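Local structure of L-lysine 6-monooxygenase (Pseudomonas syringae pv. tomato, 5CQF) at residues G145-V150 with Q387-V392. The protein probably uses FAD and NADPH to hydroxylate the side-chain amine of lysine, as in related N-hydroxylating monooxygenases of siderophore biosynthesis. Residues are numbered along the deposited sequence; the frame is centred on the assembly and turned at random.
Sequences GRLQEV and QGACDV
Leu147 and Ala389 form a single parallel beta bridge, where the central strand (147-154) of a three-stranded antiparallel sheet begins beside the loop that runs into strand 393-396, an outer strand of a Rossmann-type parallel sheet. The pair illustrates how a single backbone bridge can fasten a loop to the start of a strand. Its firm bond runs from Cys390 N to Leu147 O, 3.0 Å and nearly straight at 167°; the companion bond, Leu147 N to Gly388 O at 3.4 Å, is weak.

Leu147 and Val392 make up the buried side. Their side chains cross at about a right angle, with Leu147 CD2 4.1 Å from Val392 CG1, while Leu364 and Trp367 also pack on Leu147. With CG1 anti to the backbone N (chi1 -180°), Val392 sends its other methyl, CG2, tightly against the strand backbone, 3.2 Å from Gln148 O.

Gln148 itself is partly exposed. Although it leaves its backbone pointing away from the loop, a bend at chi2 (-76°) brings the amide back against Cys390, with Gln148 NE2 in contact at 3.1 Å from Cys390 CB; its OE1 accepts a weak hydrogen bond from Arg162.

The solvent side is looser. There the long, exposed Arg146 side chain drapes along Gly388-Cys390 without a hydrogen bond to them. Gly388 CA lies in plane at the guanidinium edge, 3.7 Å from Arg146 NH2, whereas Cys390 SG sits over one face, 3.7 Å from Arg146 NH1.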
loop_
_atom_site.group_PDB
_atom_site.type_symbol
_atom_site.label_atom_id
_atom_site.label_comp_id
_atom_site.label_asym_id
_atom_site.label_seq_id
_atom_site.Cartn_x
_atom_site.Cartn_y
_atom_site.Cartn_z
ATOM N N GLY A 145 -53.998 -9.295 34.495
ATOM C CA GLY A 145 -54.320 -8.340 33.429
ATOM C C GLY A 145 -53.106 -7.589 32.882
ATOM O O GLY A 145 -53.258 -6.599 32.156
ATOM N N ARG A 146 -51.905 -8.062 33.224
ATOM C CA ARG A 146 -50.647 -7.452 32.779
ATOM C C ARG A 146 -49.667 -8.572 32.376
ATOM O O ARG A 146 -49.694 -9.666 32.959
ATOM C CB ARG A 146 -50.055 -6.553 33.885
ATOM C CG ARG A 146 -50.912 -5.332 34.243
ATOM C CD ARG A 146 -50.200 -4.328 35.159
ATOM N NE ARG A 146 -49.270 -3.441 34.440
ATOM C CZ ARG A 146 -48.378 -2.620 35.007
ATOM N NH1 ARG A 146 -48.259 -2.541 36.329
ATOM N NH2 ARG A 146 -47.590 -1.870 34.238
ATOM N N LEU A 147 -48.833 -8.305 31.368
ATOM C CA LEU A 147 -47.904 -9.320 30.835
ATOM C C LEU A 147 -46.730 -9.579 31.793
ATOM O O LEU A 147 -45.962 -8.659 32.087
ATOM C CB LEU A 147 -47.369 -8.882 29.462
ATOM C CG LEU A 147 -46.277 -9.726 28.777
ATOM C CD1 LEU A 147 -46.815 -10.809 27.852
ATOM C CD2 LEU A 147 -45.359 -8.789 28.012
ATOM N N GLN A 148 -46.591 -10.829 32.249
ATOM C CA GLN A 148 -45.559 -11.223 33.231
ATOM C C GLN A 148 -44.442 -12.140 32.682
ATOM O O GLN A 148 -43.369 -12.171 33.249
ATOM C CB GLN A 148 -46.197 -11.943 34.438
ATOM C CG GLN A 148 -47.309 -11.190 35.176
ATOM C CD GLN A 148 -46.831 -10.053 36.081
ATOM O OE1 GLN A 148 -45.681 -10.033 36.544
ATOM N NE2 GLN A 148 -47.732 -9.095 36.352
ATOM N N GLU A 149 -44.727 -12.913 31.630
ATOM C CA GLU A 149 -43.771 -13.850 31.014
ATOM C C GLU A 149 -44.059 -13.995 29.517
ATOM O O GLU A 149 -45.084 -13.507 29.035
ATOM C CB GLU A 149 -43.871 -15.229 31.662
ATOM C CG GLU A 149 -42.942 -15.452 32.850
ATOM C CD GLU A 149 -42.995 -16.883 33.383
ATOM O OE1 GLU A 149 -44.104 -17.477 33.396
ATOM O OE2 GLU A 149 -41.923 -17.409 33.781
ATOM N N VAL A 150 -43.150 -14.646 28.785
ATOM C CA VAL A 150 -43.421 -15.054 27.403
ATOM C C VAL A 150 -43.025 -16.485 27.246
ATOM O O VAL A 150 -42.165 -16.972 27.959
ATOM C CB VAL A 150 -42.674 -14.210 26.330
ATOM C CG1 VAL A 150 -43.190 -12.783 26.315
ATOM C CG2 VAL A 150 -41.164 -14.227 26.523
ATOM N N GLN A 387 -45.484 -1.428 27.408
ATOM C CA GLN A 387 -46.589 -0.780 28.098
ATOM C C GLN A 387 -47.365 -1.888 28.791
ATOM O O GLN A 387 -47.457 -3.003 28.267
ATOM C CB GLN A 387 -47.479 -0.034 27.103
ATOM C CG GLN A 387 -48.020 -0.910 25.978
ATOM C CD GLN A 387 -48.363 -0.128 24.722
ATOM O OE1 GLN A 387 -48.070 1.067 24.617
ATOM N NE2 GLN A 387 -48.983 -0.803 23.754
ATOM N N GLY A 388 -47.887 -1.591 29.979
ATOM C CA GLY A 388 -48.692 -2.547 30.743
ATOM C C GLY A 388 -48.016 -3.890 30.963
ATOM O O GLY A 388 -48.680 -4.936 30.947
ATOM N N ALA A 389 -46.698 -3.853 31.170
ATOM C CA ALA A 389 -45.876 -5.051 31.362
ATOM C C ALA A 389 -45.201 -4.994 32.733
ATOM O O ALA A 389 -44.721 -3.941 33.153
ATOM C CB ALA A 389 -44.834 -5.158 30.255
ATOM N N CYS A 390 -45.182 -6.130 33.425
ATOM C CA CYS A 390 -44.600 -6.242 34.774
ATOM C C CYS A 390 -43.324 -7.063 34.677
ATOM O O CYS A 390 -43.387 -8.286 34.509
ATOM C CB CYS A 390 -45.567 -6.944 35.754
ATOM S SG CYS A 390 -46.740 -5.933 36.706
ATOM N N ASP A 391 -42.176 -6.392 34.773
ATOM C CA ASP A 391 -40.853 -7.049 34.807
ATOM C C ASP A 391 -40.384 -7.702 33.490
ATOM O O ASP A 391 -39.358 -8.382 33.505
ATOM C CB ASP A 391 -40.782 -8.117 35.930
ATOM C CG ASP A 391 -40.721 -7.519 37.319
ATOM O OD1 ASP A 391 -39.823 -6.687 37.562
ATOM O OD2 ASP A 391 -41.549 -7.907 38.175
ATOM N N VAL A 392 -41.098 -7.516 32.372
ATOM C CA VAL A 392 -40.711 -8.175 31.105
ATOM C C VAL A 392 -39.893 -7.254 30.189
ATOM O O VAL A 392 -40.330 -6.161 29.811
ATOM C CB VAL A 392 -41.908 -8.767 30.328
ATOM C CG1 VAL A 392 -41.452 -9.444 29.039
ATOM C CG2 VAL A 392 -42.634 -9.773 31.192
#